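Local atomic coordinates of L-Ala-D/L-Glu Epimerase (Escherichia coli, PDB entry 1JPD), a protein that belongs to the enolase superfamily, combining an N-terminal domain of the mandelate racemase/muconate lactonizing enzyme type with a C-terminal TIM-barrel-like domain. Residues D173-V178 / V296-L301; V201-Q206 / S273-C278; S141-A146 / F317-L322; V247-D252 / L290-Q295. All coordinates share one frame; numbering follows the deposited sequence.

Contact 1. Residues D173-V178 / V296-L301; sequences DATLIV and VSFADL
F298 reaches across the interior of the TIM-barrel-like domain to lay its ring against I177 and T175. Strands 175-179 and 298-299 are not neighbours in the sheet: the nearest CA pair, I177 and F298, is 9.3 Å apart and no hydrogen bond joins the two segments, so the contact is made by side chains alone. The two principal chains lie alongside each other but run in opposite directions, I177 extending over the benzyl group while F298 extends toward strand 175-179. CG2 of I177 sits over one face of the ring, 4.1 Å from the F298 ring centroid and 20° off the normal, which meets the criteria for a CH-pi contact. The torsions explain which branch does this: CG1 of I177 occupies the position between backbone N and carbonyl carbon (chi1 60°), leaving CG2 beside the backbone N, where it can lie over the ring. T175 comes from another direction, its methyl standing at the ring edge near the plane and its side chain crossing that of F298 obliquely. L150, from strand 150-154, the neighbour of 175-179, also touches both T175 and F298, while K152 packs on I177 and forms a salt bridge with D300. Both methyls converge on one ring carbon, F298 CE2, which lies 3.9 Å from I177 CG2 and 4.1 Å from T175 CG2.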
loop_
_atom_site.group_PDB
_atom_site.type_symbol
_atom_site.label_atom_id
_atom_site.label_comp_id
_atom_site.label_asym_id
_atom_site.label_seq_id
_atom_site.Cartn_x
_atom_site.Cartn_y
_atom_site.Cartn_z
ATOM N N ASP A 173 4.552 -20.090 15.166
ATOM C CA ASP A 173 3.794 -19.033 15.831
ATOM C C ASP A 173 3.643 -17.758 15.025
ATOM O O ASP A 173 2.877 -16.875 15.403
ATOM C CB ASP A 173 4.427 -18.685 17.178
ATOM C CG ASP A 173 4.386 -19.837 18.150
ATOM O OD1 ASP A 173 3.318 -20.479 18.255
ATOM O OD2 ASP A 173 5.416 -20.096 18.811
ATOM N N ALA A 174 4.376 -17.655 13.924
ATOM C CA ALA A 174 4.312 -16.468 13.086
ATOM C C ALA A 174 2.981 -16.358 12.369
ATOM O O ALA A 174 2.397 -17.369 11.976
ATOM C CB ALA A 174 5.433 -16.505 12.062
ATOM N N THR A 175 2.484 -15.132 12.224
ATOM C CA THR A 175 1.247 -14.899 11.480
ATOM C C THR A 175 1.726 -14.828 10.027
ATOM O O THR A 175 2.616 -14.036 9.705
ATOM C CB THR A 175 0.596 -13.552 11.835
ATOM O OG1 THR A 175 0.247 -13.531 13.224
ATOM C CG2 THR A 175 -0.657 -13.334 10.991
ATOM N N LEU A 176 1.155 -15.650 9.154
ATOM C CA LEU A 176 1.578 -15.675 7.756
ATOM C C LEU A 176 0.523 -15.223 6.751
ATOM O O LEU A 176 -0.643 -15.604 6.854
ATOM C CB LEU A 176 2.013 -17.094 7.361
ATOM C CG LEU A 176 3.033 -17.849 8.204
ATOM C CD1 LEU A 176 3.166 -19.265 7.676
ATOM C CD2 LEU A 176 4.371 -17.136 8.157
ATOM N N ILE A 177 0.937 -14.402 5.784
ATOM C CA ILE A 177 0.052 -13.979 4.704
ATOM C C ILE A 177 0.833 -14.277 3.427
ATOM O O ILE A 177 2.059 -14.193 3.415
ATOM C CB ILE A 177 -0.349 -12.490 4.798
ATOM C CG1 ILE A 177 0.875 -11.581 4.742
ATOM C CG2 ILE A 177 -1.122 -12.249 6.094
ATOM C CD1 ILE A 177 0.504 -10.103 4.804
ATOM N N VAL A 178 0.132 -14.674 2.370
ATOM C CA VAL A 178 0.778 -15.026 1.109
ATOM C C VAL A 178 0.424 -14.101 -0.044
ATOM O O VAL A 178 -0.752 -13.839 -0.305
ATOM C CB VAL A 178 0.411 -16.473 0.684
ATOM C CG1 VAL A 178 0.720 -16.686 -0.794
ATOM C CG2 VAL A 178 1.180 -17.474 1.523
ATOM N N VAL A 296 -7.161 -1.097 9.743
ATOM C CA VAL A 296 -6.781 -2.299 9.012
ATOM C C VAL A 296 -6.277 -3.504 9.802
ATOM O O VAL A 296 -5.687 -3.360 10.872
ATOM C CB VAL A 296 -5.744 -1.937 7.927
ATOM C CG1 VAL A 296 -6.345 -0.903 6.966
ATOM C CG2 VAL A 296 -4.489 -1.384 8.572
ATOM N N SER A 297 -6.525 -4.690 9.242
ATOM C CA SER A 297 -6.130 -5.971 9.824
ATOM C C SER A 297 -4.630 -6.205 9.681
ATOM O O SER A 297 -3.997 -6.802 10.554
ATOM C CB SER A 297 -6.877 -7.118 9.136
ATOM O OG SER A 297 -8.281 -6.978 9.261
ATOM N N PHE A 298 -4.069 -5.751 8.564
ATOM C CA PHE A 298 -2.640 -5.894 8.315
ATOM C C PHE A 298 -2.094 -4.595 7.757
ATOM O O PHE A 298 -2.777 -3.902 7.011
ATOM C CB PHE A 298 -2.364 -7.019 7.314
ATOM C CG PHE A 298 -2.925 -8.345 7.722
ATOM C CD1 PHE A 298 -4.152 -8.777 7.227
ATOM C CD2 PHE A 298 -2.246 -9.152 8.632
ATOM C CE1 PHE A 298 -4.693 -9.991 7.632
ATOM C CE2 PHE A 298 -2.781 -10.366 9.041
ATOM C CZ PHE A 298 -4.006 -10.786 8.543
ATOM N N ALA A 299 -0.865 -4.267 8.132
ATOM C CA ALA A 299 -0.220 -3.063 7.641
ATOM C C ALA A 299 1.067 -3.469 6.937
ATOM O O ALA A 299 1.947 -4.080 7.544
ATOM C CB ALA A 299 0.094 -2.118 8.790
ATOM N N ASP A 300 1.163 -3.152 5.652
ATOM C CA ASP A 300 2.361 -3.452 4.878
ATOM C C ASP A 300 2.898 -2.082 4.456
ATOM O O ASP A 300 2.630 -1.607 3.348
ATOM C CB ASP A 300 2.001 -4.309 3.661
ATOM C CG ASP A 300 3.226 -4.800 2.913
ATOM O OD1 ASP A 300 4.351 -4.608 3.422
ATOM O OD2 ASP A 300 3.073 -5.387 1.816
ATOM N N LEU A 301 3.650 -1.448 5.359
ATOM C CA LEU A 301 4.178 -0.108 5.115
ATOM C C LEU A 301 5.692 0.034 5.123
ATOM O O LEU A 301 6.194 1.151 5.242
ATOM C CB LEU A 301 3.615 0.860 6.158
ATOM C CG LEU A 301 2.102 0.911 6.382
ATOM C CD1 LEU A 301 1.798 1.673 7.671
ATOM C CD2 LEU A 301 1.431 1.571 5.185
#

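Contact 2. Residues V201-Q206 / S273-C278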
loop_
_atom_site.group_PDB
_atom_site.type_symbol
_atom_site.label_atom_id
_atom_site.label_comp_id
_atom_site.label_asym_id
_atom_site.label_seq_id
_atom_site.Cartn_x
_atom_site.Cartn_y
_atom_site.Cartn_z
ATOM N N VAL A 201 -2.624 -20.174 7.382
ATOM C CA VAL A 201 -2.321 -18.932 6.680
ATOM C C VAL A 201 -3.498 -17.981 6.889
ATOM O O VAL A 201 -4.634 -18.305 6.552
ATOM C CB VAL A 201 -2.112 -19.170 5.167
ATOM C CG1 VAL A 201 -1.938 -17.836 4.450
ATOM C CG2 VAL A 201 -0.890 -20.053 4.946
ATOM N N ALA A 202 -3.220 -16.810 7.447
ATOM C CA ALA A 202 -4.259 -15.826 7.722
ATOM C C ALA A 202 -4.919 -15.231 6.486
ATOM O O ALA A 202 -6.116 -14.928 6.507
ATOM C CB ALA A 202 -3.691 -14.705 8.585
ATOM N N MET A 203 -4.155 -15.059 5.408
ATOM C CA MET A 203 -4.711 -14.464 4.202
ATOM C C MET A 203 -3.890 -14.724 2.937
ATOM O O MET A 203 -2.669 -14.833 2.992
ATOM C CB MET A 203 -4.876 -12.958 4.438
ATOM C CG MET A 203 -5.318 -12.149 3.238
ATOM S SD MET A 203 -3.927 -11.723 2.151
ATOM C CE MET A 203 -3.270 -10.242 2.993
ATOM N N LEU A 204 -4.585 -14.843 1.810
ATOM C CA LEU A 204 -3.969 -15.064 0.503
ATOM C C LEU A 204 -4.256 -13.824 -0.350
ATOM O O LEU A 204 -5.413 -13.429 -0.518
ATOM C CB LEU A 204 -4.568 -16.296 -0.170
ATOM C CG LEU A 204 -4.204 -16.481 -1.647
ATOM C CD1 LEU A 204 -2.693 -16.710 -1.802
ATOM C CD2 LEU A 204 -4.993 -17.656 -2.205
ATOM N N GLU A 205 -3.209 -13.227 -0.909
ATOM C CA GLU A 205 -3.361 -12.001 -1.694
ATOM C C GLU A 205 -3.255 -12.134 -3.216
ATOM O O GLU A 205 -2.287 -12.685 -3.739
ATOM C CB GLU A 205 -2.342 -10.978 -1.175
ATOM C CG GLU A 205 -2.330 -9.644 -1.868
ATOM C CD GLU A 205 -1.493 -8.615 -1.114
ATOM O OE1 GLU A 205 -0.524 -9.013 -0.425
ATOM O OE2 GLU A 205 -1.799 -7.407 -1.219
ATOM N N GLN A 206 -4.274 -11.631 -3.907
ATOM C CA GLN A 206 -4.347 -11.616 -5.374
ATOM C C GLN A 206 -3.668 -12.777 -6.095
ATOM O O GLN A 206 -2.682 -12.584 -6.802
ATOM C CB GLN A 206 -3.754 -10.302 -5.896
ATOM C CG GLN A 206 -3.929 -10.042 -7.393
ATOM C CD GLN A 206 -5.244 -9.352 -7.731
ATOM O OE1 GLN A 206 -5.742 -8.518 -6.965
ATOM N NE2 GLN A 206 -5.802 -9.679 -8.891
ATOM N N SER A 273 -12.837 -6.803 4.683
ATOM C CA SER A 273 -11.840 -6.545 5.717
ATOM C C SER A 273 -10.809 -5.662 5.004
ATOM O O SER A 273 -10.741 -5.661 3.772
ATOM C CB SER A 273 -11.208 -7.854 6.219
ATOM O OG SER A 273 -10.962 -8.765 5.164
ATOM N N LEU A 274 -10.020 -4.903 5.751
ATOM C CA LEU A 274 -9.058 -4.013 5.112
ATOM C C LEU A 274 -7.602 -4.321 5.386
ATOM O O LEU A 274 -7.248 -4.913 6.401
ATOM C CB LEU A 274 -9.315 -2.558 5.531
ATOM C CG LEU A 274 -10.725 -1.974 5.443
ATOM C CD1 LEU A 274 -10.668 -0.510 5.842
ATOM C CD2 LEU A 274 -11.278 -2.134 4.034
ATOM N N MET A 275 -6.762 -3.892 4.457
ATOM C CA MET A 275 -5.325 -4.047 4.571
ATOM C C MET A 275 -4.756 -2.736 4.037
ATOM O O MET A 275 -5.339 -2.136 3.138
ATOM C CB MET A 275 -4.842 -5.211 3.721
ATOM C CG MET A 275 -3.367 -5.458 3.876
ATOM S SD MET A 275 -2.756 -6.697 2.736
ATOM C CE MET A 275 -1.018 -6.424 2.932
ATOM N N LEU A 276 -3.647 -2.269 4.598
ATOM C CA LEU A 276 -3.040 -1.029 4.129
ATOM C C LEU A 276 -1.702 -1.368 3.494
ATOM O O LEU A 276 -0.833 -1.940 4.150
ATOM C CB LEU A 276 -2.834 -0.044 5.288
ATOM C CG LEU A 276 -2.181 1.308 4.947
ATOM C CD1 LEU A 276 -3.079 2.084 4.006
ATOM C CD2 LEU A 276 -1.940 2.119 6.218
ATOM N N GLY A 277 -1.542 -1.032 2.215
ATOM C CA GLY A 277 -0.296 -1.317 1.522
ATOM C C GLY A 277 0.456 -0.063 1.128
ATOM O O GLY A 277 0.096 1.046 1.518
ATOM N N CYS A 278 1.509 -0.232 0.344
ATOM C CA CYS A 278 2.298 0.904 -0.097
ATOM C C CYS A 278 3.097 0.452 -1.295
ATOM O O CYS A 278 3.126 -0.732 -1.612
ATOM C CB CYS A 278 3.270 1.335 0.998
ATOM S SG CYS A 278 4.676 0.170 1.191
#
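M275 extends from strand 273-276 into the barrel interior, where its sulfur meets M203 and E205 of the strand 203-205 side. The closest CA pair, E205 and M275, is 10.3 Å apart, a separation that side chains must bridge. From CB, which points toward the other segment, the M275 chain runs almost fully extended, with CG anti to the backbone N (chi1 -177°) and the next two torsions also near 180°. CB and CG supply the reach without a close partner in 201-206. SD is the first atom to arrive, and it is the meeting point: CE of M203 lies 3.6 Å from M275 SD, and OE2 of E205 is 4.1 Å from the same sulfur. Beyond it, the terminal CE continues the line without a closer approach to either residue. M203 reaches the sulfur by the contrasting route of a chain bent at both chi2 and chi3 (each -83°), which brings its methyl to the sulfur, the two side chains crossing at about a right angle. E205 is extended and also crosses M275 nearly perpendicularly, but its OE2 has its hydrogen-bond partner in ND2 of N248, on strand 246-249, and lies close to OD2 of D228. M275 additionally touches N248, so the thioether borders this polar group at the inner wall of the TIM-barrel-like domain. With no hydrogen bond between the segments, the chemistry implies dispersion contact: thioether against methyl, and beside E205 an apolar flank for a carboxylate whose bond is made to another strand.

Contact 3. Residues S141-A146 / F317-L322; sequences STLWQA and FTTGEL
A146 and T319 bring the two backbones to 5.9 Å between CA atoms, where the C-terminal turn of helix 133-145 meets the tip of a beta hairpin. On the helix side, A146 N donates to T142 O at 3.0 Å. On the hairpin side, T318 to E321 form a type II turn: E321 N bonds to T318 O at 2.7 Å, T318 N returns the pairing to E321 O, and G320 takes the positive phi of 78° that this turn type places at its third residue. T319, the second residue of the turn, is thereby pushed out at the tip and faces the helix. Its methyl does most of the touching. With CG2 anti to the backbone N and OG1 beside that N (chi1 -62°), the methyl points at the helix end, 3.6 Å from A146 CB, and T319 CG2 lies equally far from L143 O. CB of T319 rests against the carbonyl oxygen of A146, also at 3.6 Å, while L143 adds a looser contact through CD2, 4.3 Å from T319 CG2. In the TIM-barrel-like domain, helix 133-145 follows the first barrel strand, 121-128, and the hairpin strand 321-323 pairs antiparallel with that same strand; Q126 OE1 also accepts a hydrogen bond from G320 N. The contact thus joins the hairpin tip to the adjacent helix at the surface. Since no hydrogen bond crosses it, its chemistry implies van der Waals contact, the T319 methyl against the A146 side chain and the L143 carbonyl oxygen, with T319 CB against that of A146.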
loop_
_atom_site.group_PDB
_atom_site.type_symbol
_atom_site.label_atom_id
_atom_site.label_comp_id
_atom_site.label_asym_id
_atom_site.label_seq_id
_atom_site.Cartn_x
_atom_site.Cartn_y
_atom_site.Cartn_z
ATOM N N SER A 141 12.554 -17.943 9.742
ATOM C CA SER A 141 12.995 -18.135 11.117
ATOM C C SER A 141 13.837 -16.952 11.620
ATOM O O SER A 141 13.625 -16.464 12.729
ATOM C CB SER A 141 13.791 -19.438 11.239
ATOM O OG SER A 141 14.227 -19.628 12.574
ATOM N N THR A 142 14.781 -16.494 10.802
ATOM C CA THR A 142 15.644 -15.371 11.164
ATOM C C THR A 142 14.851 -14.081 11.357
ATOM O O THR A 142 15.110 -13.315 12.290
ATOM C CB THR A 142 16.706 -15.112 10.084
ATOM O OG1 THR A 142 17.538 -16.270 9.941
ATOM C CG2 THR A 142 17.562 -13.917 10.462
ATOM N N LEU A 143 13.893 -13.838 10.467
ATOM C CA LEU A 143 13.067 -12.640 10.556
ATOM C C LEU A 143 12.148 -12.734 11.768
ATOM O O LEU A 143 11.815 -11.718 12.377
ATOM C CB LEU A 143 12.254 -12.451 9.267
ATOM C CG LEU A 143 13.107 -12.223 8.011
ATOM C CD1 LEU A 143 12.229 -12.151 6.772
ATOM C CD2 LEU A 143 13.902 -10.932 8.168
ATOM N N TRP A 144 11.740 -13.951 12.122
ATOM C CA TRP A 144 10.874 -14.148 13.285
ATOM C C TRP A 144 11.675 -13.870 14.554
ATOM O O TRP A 144 11.165 -13.268 15.501
ATOM C CB TRP A 144 10.312 -15.577 13.312
ATOM C CG TRP A 144 9.696 -15.959 14.633
ATOM C CD1 TRP A 144 10.296 -16.655 15.649
ATOM C CD2 TRP A 144 8.393 -15.608 15.106
ATOM N NE1 TRP A 144 9.448 -16.754 16.719
ATOM C CE2 TRP A 144 8.271 -16.122 16.415
ATOM C CE3 TRP A 144 7.314 -14.911 14.550
ATOM C CZ2 TRP A 144 7.112 -15.957 17.181
ATOM C CZ3 TRP A 144 6.156 -14.746 15.313
ATOM C CH2 TRP A 144 6.067 -15.268 16.613
ATOM N N GLN A 145 12.937 -14.301 14.552
ATOM C CA GLN A 145 13.845 -14.095 15.681
ATOM C C GLN A 145 14.131 -12.604 15.860
ATOM O O GLN A 145 14.229 -12.120 16.985
ATOM C CB GLN A 145 15.176 -14.820 15.443
ATOM C CG GLN A 145 15.067 -16.314 15.190
ATOM C CD GLN A 145 14.962 -17.129 16.460
ATOM O OE1 GLN A 145 14.049 -16.941 17.268
ATOM N NE2 GLN A 145 15.903 -18.049 16.643
ATOM N N ALA A 146 14.268 -11.887 14.744
ATOM C CA ALA A 146 14.562 -10.455 14.768
ATOM C C ALA A 146 13.375 -9.579 15.181
ATOM O O ALA A 146 13.517 -8.360 15.316
ATOM C CB ALA A 146 15.105 -10.012 13.408
ATOM N N PHE A 317 12.069 2.199 11.530
ATOM C CA PHE A 317 11.692 0.821 11.256
ATOM C C PHE A 317 12.707 -0.171 11.816
ATOM O O PHE A 317 13.914 -0.006 11.637
ATOM C CB PHE A 317 11.624 0.547 9.746
ATOM C CG PHE A 317 10.474 1.196 9.036
ATOM C CD1 PHE A 317 10.644 2.407 8.375
ATOM C CD2 PHE A 317 9.241 0.548 8.949
ATOM C CE1 PHE A 317 9.604 2.963 7.628
ATOM C CE2 PHE A 317 8.197 1.093 8.210
ATOM C CZ PHE A 317 8.380 2.305 7.543
ATOM N N THR A 318 12.206 -1.206 12.484
ATOM C CA THR A 318 13.045 -2.292 13.004
ATOM C C THR A 318 12.378 -3.521 12.392
ATOM O O THR A 318 11.211 -3.448 11.994
ATOM C CB THR A 318 13.010 -2.399 14.544
ATOM O OG1 THR A 318 11.682 -2.730 14.983
ATOM C CG2 THR A 318 13.450 -1.088 15.172
ATOM N N THR A 319 13.093 -4.638 12.307
ATOM C CA THR A 319 12.516 -5.836 11.695
ATOM C C THR A 319 11.054 -6.113 12.092
ATOM O O THR A 319 10.759 -6.465 13.236
ATOM C CB THR A 319 13.368 -7.096 11.999
ATOM O OG1 THR A 319 14.684 -6.944 11.441
ATOM C CG2 THR A 319 12.719 -8.327 11.384
ATOM N N GLY A 320 10.143 -5.930 11.136
ATOM C CA GLY A 320 8.734 -6.184 11.378
ATOM C C GLY A 320 7.974 -5.118 12.140
ATOM O O GLY A 320 6.800 -5.316 12.478
ATOM N N GLU A 321 8.611 -3.984 12.415
ATOM C CA GLU A 321 7.924 -2.931 13.154
ATOM C C GLU A 321 8.168 -1.514 12.657
ATOM O O GLU A 321 9.232 -1.182 12.137
ATOM C CB GLU A 321 8.301 -2.988 14.637
ATOM C CG GLU A 321 8.229 -4.365 15.255
ATOM C CD GLU A 321 8.483 -4.344 16.746
ATOM O OE1 GLU A 321 9.457 -3.687 17.177
ATOM O OE2 GLU A 321 7.710 -4.995 17.483
ATOM N N LEU A 322 7.155 -0.682 12.841
ATOM C CA LEU A 322 7.215 0.717 12.473
ATOM C C LEU A 322 6.967 1.457 13.776
ATOM O O LEU A 322 5.875 1.370 14.341
ATOM C CB LEU A 322 6.121 1.050 11.456
ATOM C CG LEU A 322 5.893 2.536 11.189
ATOM C CD1 LEU A 322 7.183 3.186 10.715
ATOM C CD2 LEU A 322 4.789 2.693 10.163
#

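Contact 4. Residues V247-D252 / L290-Q295; sequences VNIKLD and LPLVPQ
The CA atoms of I249 and L292, the nearest such pair of the two backbones, are 9.2 Å apart. Strand 246-249 lies on one side and on the other a 3-10 segment whose V293 N to L290 O (2.7 Å) and Q295 N to L292 O bonds close successive tight turns. Side chains from both segments span the gap, with L292 supplying the atom common to both contacts. Its CG is anti to the carbonyl carbon (chi1 -66°), sending the branch toward the strand, and CD1 does the touching. That methyl meets I249 CG2 at 4.1 Å, with the two side chains at about a right angle, and L251 CD2 at 4.2 Å. I249 offers CG2 because this branch is anti to its backbone N, while CG1 takes the place beside the N (chi1 -61°). L251 belongs to helix 251-254, for which K250 is the N-cap residue, so L292 packs on a residue of the strand and on one of the helix that follows it. The site lies between sheet and helices of the TIM-barrel-like domain: the backbone of I249 is hydrogen-bonded to M275 and G277 in the next strand region, and L292 also touches L276 there and L261 of helix 257-269. All three touching residues are buried, and the interface between the segments is wholly apolar. L251 carries the packing further, against A260 of helix 257-269 and against N92 and C96 of helix 89-104.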
loop_
_atom_site.group_PDB
_atom_site.type_symbol
_atom_site.label_atom_id
_atom_site.label_comp_id
_atom_site.label_asym_id
_atom_site.label_seq_id
_atom_site.Cartn_x
_atom_site.Cartn_y
_atom_site.Cartn_z
ATOM N N VAL A 247 -9.587 -6.132 0.858
ATOM C CA VAL A 247 -9.071 -5.250 -0.182
ATOM C C VAL A 247 -7.788 -4.614 0.330
ATOM O O VAL A 247 -7.704 -4.240 1.497
ATOM C CB VAL A 247 -10.071 -4.120 -0.543
ATOM C CG1 VAL A 247 -11.364 -4.711 -1.070
ATOM C CG2 VAL A 247 -10.343 -3.250 0.671
ATOM N N ASN A 248 -6.781 -4.514 -0.529
ATOM C CA ASN A 248 -5.510 -3.902 -0.147
ATOM C C ASN A 248 -5.543 -2.440 -0.605
ATOM O O ASN A 248 -5.479 -2.156 -1.801
ATOM C CB ASN A 248 -4.355 -4.641 -0.828
ATOM C CG ASN A 248 -2.993 -4.089 -0.445
ATOM O OD1 ASN A 248 -2.803 -2.876 -0.361
ATOM N ND2 ASN A 248 -2.032 -4.977 -0.231
ATOM N N ILE A 249 -5.656 -1.520 0.345
ATOM C CA ILE A 249 -5.709 -0.090 0.036
ATOM C C ILE A 249 -4.319 0.531 -0.102
ATOM O O ILE A 249 -3.473 0.378 0.780
ATOM C CB ILE A 249 -6.464 0.699 1.141
ATOM C CG1 ILE A 249 -7.904 0.199 1.250
ATOM C CG2 ILE A 249 -6.438 2.196 0.830
ATOM C CD1 ILE A 249 -8.654 0.750 2.457
ATOM N N LYS A 250 -4.093 1.227 -1.214
ATOM C CA LYS A 250 -2.828 1.918 -1.473
ATOM C C LYS A 250 -3.164 3.294 -2.011
ATOM O O LYS A 250 -3.954 3.422 -2.956
ATOM C CB LYS A 250 -1.985 1.170 -2.497
ATOM C CG LYS A 250 -1.410 -0.115 -1.977
ATOM C CD LYS A 250 -0.480 -0.744 -2.989
ATOM C CE LYS A 250 0.031 -2.061 -2.472
ATOM N NZ LYS A 250 1.010 -2.678 -3.395
ATOM N N LEU A 251 -2.568 4.322 -1.415
ATOM C CA LEU A 251 -2.844 5.695 -1.830
ATOM C C LEU A 251 -2.578 5.987 -3.308
ATOM O O LEU A 251 -3.296 6.779 -3.913
ATOM C CB LEU A 251 -2.068 6.683 -0.955
ATOM C CG LEU A 251 -2.333 6.578 0.547
ATOM C CD1 LEU A 251 -1.807 7.838 1.216
ATOM C CD2 LEU A 251 -3.815 6.408 0.820
ATOM N N ASP A 252 -1.562 5.357 -3.891
ATOM C CA ASP A 252 -1.269 5.566 -5.305
ATOM C C ASP A 252 -2.397 5.022 -6.189
ATOM O O ASP A 252 -2.609 5.512 -7.297
ATOM C CB ASP A 252 0.054 4.894 -5.703
ATOM C CG ASP A 252 1.273 5.579 -5.100
ATOM O OD1 ASP A 252 1.452 6.795 -5.328
ATOM O OD2 ASP A 252 2.061 4.900 -4.405
ATOM N N LEU A 290 -0.620 6.627 7.300
ATOM C CA LEU A 290 -0.861 6.264 8.695
ATOM C C LEU A 290 -2.283 6.414 9.242
ATOM O O LEU A 290 -2.775 5.528 9.939
ATOM C CB LEU A 290 0.125 7.003 9.594
ATOM C CG LEU A 290 1.550 6.510 9.347
ATOM C CD1 LEU A 290 2.543 7.375 10.117
ATOM C CD2 LEU A 290 1.661 5.042 9.752
ATOM N N PRO A 291 -2.966 7.522 8.928
ATOM C CA PRO A 291 -4.331 7.707 9.432
ATOM C C PRO A 291 -5.236 6.483 9.273
ATOM O O PRO A 291 -6.206 6.330 10.012
ATOM C CB PRO A 291 -4.829 8.903 8.626
ATOM C CG PRO A 291 -3.592 9.714 8.463
ATOM C CD PRO A 291 -2.559 8.667 8.095
ATOM N N LEU A 292 -4.920 5.618 8.314
ATOM C CA LEU A 292 -5.720 4.417 8.067
ATOM C C LEU A 292 -5.368 3.224 8.963
ATOM O O LEU A 292 -6.181 2.321 9.142
ATOM C CB LEU A 292 -5.581 3.987 6.598
ATOM C CG LEU A 292 -6.145 4.914 5.519
ATOM C CD1 LEU A 292 -5.627 4.506 4.159
ATOM C CD2 LEU A 292 -7.659 4.861 5.546
ATOM N N VAL A 293 -4.164 3.227 9.525
ATOM C CA VAL A 293 -3.699 2.123 10.359
ATOM C C VAL A 293 -4.687 1.539 11.372
ATOM O O VAL A 293 -4.853 0.322 11.444
ATOM C CB VAL A 293 -2.396 2.498 11.098
ATOM C CG1 VAL A 293 -1.980 1.361 12.017
ATOM C CG2 VAL A 293 -1.286 2.778 10.087
ATOM N N PRO A 294 -5.352 2.389 12.173
ATOM C CA PRO A 294 -6.299 1.837 13.148
ATOM C C PRO A 294 -7.496 1.109 12.535
ATOM O O PRO A 294 -8.254 0.457 13.252
ATOM C CB PRO A 294 -6.709 3.064 13.961
ATOM C CG PRO A 294 -6.598 4.168 12.976
ATOM C CD PRO A 294 -5.293 3.856 12.278
ATOM N N GLN A 295 -7.665 1.201 11.219
ATOM C CA GLN A 295 -8.786 0.529 10.560
ATOM C C GLN A 295 -8.445 -0.776 9.853
ATOM O O GLN A 295 -9.348 -1.495 9.421
ATOM C CB GLN A 295 -9.439 1.438 9.521
ATOM C CG GLN A 295 -10.169 2.620 10.078
ATOM C CD GLN A 295 -11.049 3.273 9.041
ATOM O OE1 GLN A 295 -11.943 2.635 8.482
ATOM N NE2 GLN A 295 -10.804 4.552 8.778
#

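Following the chain from the N terminus, residues 141-146 open the longest loop, which contact 3 closes only at 317-322, enclosing the other three contacts. Within it, 173-178 begins the loop closed by contact 1 at 296-301. Nested inside both, contacts 2 and 4 cross: 201-206 and 247-252 come first, then 273-278 and 290-295 answer in the same order. Contacts 1 and 2 span the barrel interior and share its sheet, with V178 O hydrogen-bonded to E205 N and D300 N probably to L276 O. Contact 4 ties the sheet to its outer layer, whereas contact 3 joins the C-terminal hairpin to helix 133-145; L290 and L322 touch between them.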